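Local coordinates for protein chloride intracellular channel exc-4 (Caenorhabditis elegans, PDB 2YV9) that may insert into membranes to form chloride channels and regulates the lumen size of the growing excretory canal in the worm, at residues I123-L126 with Y127-K131; D192-L195 with M196-H200. One frame throughout, in Å; residues are numbered along the deposited sequence.

Contact 1 of 2, residues I123-L126 with Y127-K131; sequences IENL and YRNFK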
ATOM      1  N   ILE A 123      -6.912  16.274  -6.319  1.00 23.27           N
ATOM      2  CA  ILE A 123      -7.264  14.849  -6.487  1.00 23.57           C
ATOM      3  C   ILE A 123      -7.916  14.310  -5.225  1.00 26.11           C
ATOM      4  O   ILE A 123      -8.956  13.613  -5.270  1.00 25.48           O
ATOM      5  CB  ILE A 123      -6.034  14.004  -6.867  1.00 22.63           C
ATOM      6  CG1 ILE A 123      -5.518  14.439  -8.260  1.00 26.96           C
ATOM      7  CG2 ILE A 123      -6.311  12.467  -6.827  1.00 27.47           C
ATOM      8  CD1 ILE A 123      -4.108  13.887  -8.679  1.00 25.36           C
ATOM      9  N   GLU A 124      -7.280  14.535  -4.090  1.00 25.03           N
ATOM     10  CA  GLU A 124      -7.785  14.015  -2.802  1.00 24.98           C
ATOM     11  C   GLU A 124      -9.161  14.627  -2.512  1.00 28.59           C
ATOM     12  O   GLU A 124     -10.103  13.931  -2.097  1.00 27.01           O
ATOM     13  CB  GLU A 124      -6.864  14.423  -1.671  1.00 26.68           C
ATOM     14  CG  GLU A 124      -7.309  13.956  -0.290  1.00 28.40           C
ATOM     15  CD  GLU A 124      -8.455  14.784   0.307  1.00 27.50           C
ATOM     16  OE1 GLU A 124      -8.549  15.999   0.064  1.00 31.53           O
ATOM     17  OE2 GLU A 124      -9.273  14.216   1.064  1.00 30.63           O
ATOM     18  N   ASN A 125      -9.296  15.932  -2.742  1.00 27.77           N
ATOM     19  CA  ASN A 125     -10.515  16.607  -2.334  1.00 26.86           C
ATOM     20  C   ASN A 125     -11.685  16.124  -3.212  1.00 25.91           C
ATOM     21  O   ASN A 125     -12.824  15.919  -2.738  1.00 23.62           O
ATOM     22  CB  ASN A 125     -10.362  18.126  -2.423  1.00 29.26           C
ATOM     23  CG  ASN A 125     -11.338  18.880  -1.509  1.00 38.69           C
ATOM     24  OD1 ASN A 125     -12.364  18.373  -1.103  1.00 44.83           O
ATOM     25  ND2 ASN A 125     -10.983  20.116  -1.185  1.00 41.54           N
ATOM     26  N   LEU A 126     -11.399  15.929  -4.505  1.00 22.08           N
ATOM     27  CA  LEU A 126     -12.443  15.428  -5.418  1.00 20.84           C
ATOM     28  C   LEU A 126     -12.930  14.052  -4.935  1.00 26.24           C
ATOM     29  O   LEU A 126     -14.154  13.806  -4.773  1.00 25.18           O
ATOM     30  CB  LEU A 126     -11.871  15.303  -6.818  1.00 26.82           C
ATOM     31  CG  LEU A 126     -12.765  14.565  -7.806  1.00 23.86           C
ATOM     32  CD1 LEU A 126     -14.085  15.321  -8.037  1.00 24.95           C
ATOM     33  CD2 LEU A 126     -11.931  14.248  -9.120  1.00 21.26           C
ATOM     34  N   TYR A 127     -11.987  13.132  -4.752  1.00 19.78           N
ATOM     35  CA  TYR A 127     -12.419  11.729  -4.482  1.00 22.02           C
ATOM     36  C   TYR A 127     -13.026  11.589  -3.100  1.00 26.47           C
ATOM     37  O   TYR A 127     -13.950  10.810  -2.904  1.00 25.42           O
ATOM     38  CB  TYR A 127     -11.291  10.734  -4.696  1.00 22.90           C
ATOM     39  CG  TYR A 127     -11.748   9.334  -4.871  1.00 24.14           C
ATOM     40  CD1 TYR A 127     -12.521   8.963  -5.935  1.00 28.76           C
ATOM     41  CD2 TYR A 127     -11.336   8.385  -3.988  1.00 27.09           C
ATOM     42  CE1 TYR A 127     -12.945   7.639  -6.067  1.00 25.80           C
ATOM     43  CE2 TYR A 127     -11.729   7.075  -4.092  1.00 30.52           C
ATOM     44  CZ  TYR A 127     -12.517   6.706  -5.123  1.00 24.00           C
ATOM     45  OH  TYR A 127     -12.867   5.361  -5.128  1.00 27.88           O
ATOM     46  N   ARG A 128     -12.526  12.372  -2.153  1.00 27.44           N
ATOM     47  CA  ARG A 128     -13.122  12.422  -0.794  1.00 26.81           C
ATOM     48  C   ARG A 128     -14.602  12.847  -0.864  1.00 22.20           C
ATOM     49  O   ARG A 128     -15.506  12.224  -0.247  1.00 24.41           O
ATOM     50  CB  ARG A 128     -12.329  13.391   0.019  1.00 26.90           C
ATOM     51  CG  ARG A 128     -12.906  13.846   1.357  1.00 31.86           C
ATOM     52  CD  ARG A 128     -11.871  14.815   1.903  1.00 46.54           C
ATOM     53  NE  ARG A 128     -12.434  16.062   2.329  1.00 52.54           N
ATOM     54  CZ  ARG A 128     -11.806  17.232   2.305  1.00 27.99           C
ATOM     55  NH1 ARG A 128     -10.538  17.404   1.865  1.00 36.82           N
ATOM     56  NH2 ARG A 128     -12.478  18.289   2.774  1.00 35.81           N
ATOM     57  N   ASN A 129     -14.895  13.897  -1.611  1.00 22.62           N
ATOM     58  CA  ASN A 129     -16.289  14.310  -1.696  1.00 23.80           C
ATOM     59  C   ASN A 129     -17.179  13.314  -2.467  1.00 24.36           C
ATOM     60  O   ASN A 129     -18.351  13.129  -2.143  1.00 23.37           O
ATOM     61  CB  ASN A 129     -16.423  15.713  -2.247  1.00 27.48           C
ATOM     62  CG  ASN A 129     -16.075  16.751  -1.209  1.00 34.06           C
ATOM     63  OD1 ASN A 129     -15.160  17.534  -1.389  1.00 34.68           O
ATOM     64  ND2 ASN A 129     -16.823  16.781  -0.140  1.00 29.68           N
ATOM     65  N   PHE A 130     -16.611  12.687  -3.494  1.00 20.46           N
ATOM     66  CA  PHE A 130     -17.312  11.624  -4.231  1.00 22.27           C
ATOM     67  C   PHE A 130     -17.698  10.508  -3.250  1.00 21.79           C
ATOM     68  O   PHE A 130     -18.831  10.074  -3.239  1.00 24.47           O
ATOM     69  CB  PHE A 130     -16.428  11.058  -5.339  1.00 19.81           C
ATOM     70  CG  PHE A 130     -16.974   9.810  -6.000  1.00 20.49           C
ATOM     71  CD1 PHE A 130     -18.127   9.825  -6.770  1.00 28.24           C
ATOM     72  CD2 PHE A 130     -16.282   8.628  -5.852  1.00 22.21           C
ATOM     73  CE1 PHE A 130     -18.573   8.640  -7.393  1.00 25.42           C
ATOM     74  CE2 PHE A 130     -16.738   7.454  -6.469  1.00 29.86           C
ATOM     75  CZ  PHE A 130     -17.866   7.484  -7.235  1.00 27.13           C
ATOM     76  N   LYS A 131     -16.733  10.046  -2.456  1.00 18.90           N
ATOM     77  CA  LYS A 131     -17.007   8.922  -1.517  1.00 20.50           C
ATOM     78  C   LYS A 131     -18.108   9.311  -0.526  1.00 23.31           C
ATOM     79  O   LYS A 131     -19.021   8.495  -0.190  1.00 25.46           O
ATOM     80  CB  LYS A 131     -15.720   8.563  -0.794  1.00 27.14           C
ATOM     81  CG  LYS A 131     -14.731   7.790  -1.714  1.00 22.48           C
ATOM     82  CD  LYS A 131     -13.530   7.293  -0.916  1.00 26.38           C
ATOM     83  CE  LYS A 131     -12.600   8.428  -0.509  1.00 33.55           C
ATOM     84  NZ  LYS A 131     -11.397   7.909   0.264  1.00 34.72           N
TER

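Contact 2 of 2, residues D192-L195 with M196-H200; sequences DCEL and MPRLH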
ATOM      1  N   ASP A 192      -1.724  11.997 -13.305  1.00 19.73           N
ATOM      2  CA  ASP A 192      -2.687  11.455 -14.279  1.00 20.12           C
ATOM      3  C   ASP A 192      -3.045  10.037 -13.958  1.00 18.32           C
ATOM      4  O   ASP A 192      -4.193   9.612 -14.184  1.00 21.91           O
ATOM      5  CB  ASP A 192      -2.092  11.507 -15.641  1.00 19.61           C
ATOM      6  CG  ASP A 192      -1.677  12.953 -15.990  1.00 25.76           C
ATOM      7  OD1 ASP A 192      -2.549  13.847 -15.984  1.00 24.18           O
ATOM      8  OD2 ASP A 192      -0.457  13.197 -16.189  1.00 24.10           O
ATOM      9  N   CYS A 193      -2.049   9.308 -13.471  1.00 18.50           N
ATOM     10  CA  CYS A 193      -2.225   7.897 -13.151  1.00 17.58           C
ATOM     11  C   CYS A 193      -3.196   7.750 -11.952  1.00 20.13           C
ATOM     12  O   CYS A 193      -3.803   6.679 -11.770  1.00 23.11           O
ATOM     13  CB  CYS A 193      -0.941   7.225 -12.918  1.00 18.44           C
ATOM     14  SG  CYS A 193       0.099   7.192 -14.424  1.00 22.28           S
ATOM     15  N   GLU A 194      -3.391   8.839 -11.185  1.00 21.74           N
ATOM     16  CA  GLU A 194      -4.332   8.890 -10.062  1.00 16.84           C
ATOM     17  C   GLU A 194      -5.674   9.537 -10.447  1.00 20.60           C
ATOM     18  O   GLU A 194      -6.757   9.015 -10.153  1.00 22.06           O
ATOM     19  CB  GLU A 194      -3.706   9.638  -8.902  1.00 20.68           C
ATOM     20  CG  GLU A 194      -2.457   8.896  -8.420  1.00 21.75           C
ATOM     21  CD  GLU A 194      -1.519   9.729  -7.570  1.00 26.92           C
ATOM     22  OE1 GLU A 194      -1.833  10.909  -7.289  1.00 24.30           O
ATOM     23  OE2 GLU A 194      -0.486   9.148  -7.135  1.00 26.89           O
ATOM     24  N   LEU A 195      -5.612  10.676 -11.106  1.00 18.29           N
ATOM     25  CA  LEU A 195      -6.860  11.413 -11.457  1.00 16.53           C
ATOM     26  C   LEU A 195      -7.655  10.760 -12.570  1.00 18.77           C
ATOM     27  O   LEU A 195      -8.863  10.776 -12.529  1.00 23.66           O
ATOM     28  CB  LEU A 195      -6.482  12.844 -11.918  1.00 17.68           C
ATOM     29  CG  LEU A 195      -7.656  13.779 -12.158  1.00 20.20           C
ATOM     30  CD1 LEU A 195      -8.562  13.846 -10.903  1.00 24.52           C
ATOM     31  CD2 LEU A 195      -7.124  15.190 -12.577  1.00 20.88           C
ATOM     32  N   MET A 196      -7.014  10.251 -13.631  1.00 19.25           N
ATOM     33  CA  MET A 196      -7.820   9.797 -14.755  1.00 22.45           C
ATOM     34  C   MET A 196      -8.671   8.570 -14.307  1.00 22.01           C
ATOM     35  O   MET A 196      -9.879   8.548 -14.530  1.00 21.78           O
ATOM     36  CB  MET A 196      -6.969   9.503 -15.989  1.00 22.49           C
ATOM     37  CG  MET A 196      -6.399  10.765 -16.613  1.00 19.95           C
ATOM     38  SD  MET A 196      -5.256  10.303 -17.981  1.00 23.59           S
ATOM     39  CE  MET A 196      -5.321  11.865 -18.929  1.00 23.04           C
ATOM     40  N   PRO A 197      -8.039   7.606 -13.620  1.00 18.48           N
ATOM     41  CA  PRO A 197      -8.962   6.515 -13.097  1.00 17.73           C
ATOM     42  C   PRO A 197     -10.066   7.024 -12.158  1.00 25.11           C
ATOM     43  O   PRO A 197     -11.201   6.625 -12.300  1.00 23.01           O
ATOM     44  CB  PRO A 197      -7.980   5.577 -12.384  1.00 21.31           C
ATOM     45  CG  PRO A 197      -6.638   5.801 -13.131  1.00 24.39           C
ATOM     46  CD  PRO A 197      -6.623   7.305 -13.379  1.00 22.37           C
ATOM     47  N   ARG A 198      -9.757   7.982 -11.282  1.00 22.06           N
ATOM     48  CA  ARG A 198     -10.775   8.540 -10.381  1.00 17.64           C
ATOM     49  C   ARG A 198     -11.918   9.212 -11.176  1.00 17.68           C
ATOM     50  O   ARG A 198     -13.117   9.039 -10.895  1.00 20.41           O
ATOM     51  CB  ARG A 198     -10.151   9.394  -9.308  1.00 20.82           C
ATOM     52  CG  ARG A 198      -9.323   8.564  -8.312  1.00 21.65           C
ATOM     53  CD  ARG A 198      -8.493   9.419  -7.320  1.00 24.05           C
ATOM     54  NE  ARG A 198      -7.883   8.613  -6.258  1.00 22.76           N
ATOM     55  CZ  ARG A 198      -6.958   7.682  -6.464  1.00 24.77           C
ATOM     56  NH1 ARG A 198      -6.467   7.492  -7.687  1.00 22.34           N
ATOM     57  NH2 ARG A 198      -6.510   6.945  -5.461  1.00 26.74           N
ATOM     58  N   LEU A 199     -11.552  10.004 -12.176  1.00 18.67           N
ATOM     59  CA  LEU A 199     -12.553  10.630 -13.002  1.00 22.81           C
ATOM     60  C   LEU A 199     -13.439   9.613 -13.695  1.00 19.93           C
ATOM     61  O   LEU A 199     -14.644   9.786 -13.735  1.00 22.20           O
ATOM     62  CB  LEU A 199     -11.910  11.583 -13.995  1.00 22.66           C
ATOM     63  CG  LEU A 199     -11.359  12.884 -13.468  1.00 18.88           C
ATOM     64  CD1 LEU A 199     -10.536  13.650 -14.571  1.00 23.05           C
ATOM     65  CD2 LEU A 199     -12.492  13.861 -12.955  1.00 21.03           C
ATOM     66  N   HIS A 200     -12.830   8.578 -14.255  1.00 22.32           N
ATOM     67  CA  HIS A 200     -13.597   7.564 -14.984  1.00 21.14           C
ATOM     68  C   HIS A 200     -14.507   6.812 -14.023  1.00 22.00           C
ATOM     69  O   HIS A 200     -15.689   6.587 -14.336  1.00 22.67           O
ATOM     70  CB  HIS A 200     -12.669   6.565 -15.622  1.00 22.39           C
ATOM     71  CG  HIS A 200     -13.377   5.608 -16.516  1.00 20.79           C
ATOM     72  ND1 HIS A 200     -14.128   5.996 -17.612  1.00 19.94           N
ATOM     73  CD2 HIS A 200     -13.499   4.261 -16.436  1.00 24.60           C
ATOM     74  CE1 HIS A 200     -14.661   4.918 -18.168  1.00 24.89           C
ATOM     75  NE2 HIS A 200     -14.298   3.860 -17.475  1.00 24.17           N
TER
HETATM   76  O   HOH W   1      -5.585   5.530  -9.893  1.00 22.31           O

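Contact 1 of 2, residues I123-L126 with Y127-K131
Glu124 and Arg128, an i to i+4 pair on the helix 117-140 of the all-helical half of this GST fold, are joined by a salt bridge in which Arg128 NH1 gives a hydrogen bond to Glu124 OE1 at 3.0 Å. The bond is somewhat bent, 144° at the hydrogen, and takes the syn lone pair of OE1; carboxylate and guanidinium lie nearly coplanar. Glu124 reaches its partner because CG stands anti to the backbone N while the chain folds over at chi2 (-77°). The other terminal nitrogen, Arg128 NH2, forms a second salt bridge with Glu88 of the second subunit, so one guanidinium ties this turn of helix to the neighbouring chain. The side-chain amide of Asn125 covers one face of that guanidinium, its plane 14° from it. Beneath run the regular helical bonds, from Tyr127 N to Ile123 O at 3.1 Å through Arg128 and Asn129 to Phe130 N on Leu126 O at 3.0 Å. On the buried side, Leu126 and Phe130 turn to Ile202 of the helix 190-210. Tyr127 OH is hydrogen-bonded to Tyr248 OH. Over one face of the Tyr127 ring, displaced toward the rim, lies Lys131 CG, 3.9 Å above the plane.

Contact 2 of 2, residues D192-L195 with M196-H200
Leu195 and Leu199 meet one turn apart on the inward side of the helix 190-210, a central helix of the GST-like helical domain, and theirs is the compact part of the contact. The two side chains pack at a slant, Leu195 CG coming to 3.8 Å from Leu199 CD1, beside the backbone bond of 2.8 Å from Leu199 N to Leu195 O. Tyr224 of the helix 219-228 touches both leucines. Met196 extends back along the helix toward Asp192, whose carboxylate is taken up by Tyr224 OH and by the backbone N atoms of Leu183 and Thr189.

The looser side belongs to Glu194, partly exposed and packing on Arg95 of the second subunit. Between the two, buried against helix 38-52 but less regular in its hydrogen bonding, is Pro197, which has no amide hydrogen to give Cys193 O. The helix kinks here, and the ring brings CG to 3.3 Å from that carbonyl oxygen. A water lies 2.8 Å from Cys193 O, probably donating to it, and accepts a weak bond from Arg198 NH1. The guanidinium of Arg198 also makes a cation-pi contact with Tyr127. The backbone bond from Arg198 N to Glu194 O is weak, at 3.4 Å, but the side chain supplements it: Arg198 runs back along the preceding turn, extended from CG to NE and turned at chi4 (65°). Glu194 O accepts two bonds from one residue, the shorter from Arg198 NH1 at 2.9 Å, with the oxygen close to the guanidinium plane and the donor well off the C=O direction (110°).

How the contacts relate
The two contacts illustrate how one kind of i to i+4 spacing serves different surroundings. Contact 1 is only partly buried, with one side against the second subunit, and its arginine pairs with carboxylates; contact 2 lies near the centre of the chain, where the arginine turns to a main-chain carbonyl, a water and the Tyr127 ring of contact 1. They belong to neighbouring helices, 117-140 and 190-210, that meet directly: Leu126 CD2 packs at 3.8 Å from Leu195 CD1, and Ile123 CG2 lies 3.8 Å from CD in the aliphatic part of Arg198. Helix 117-140 also touches helix 155-178, whereas helix 190-210 reaches helix 38-52, part of the segment predicted to span the membrane after insertion.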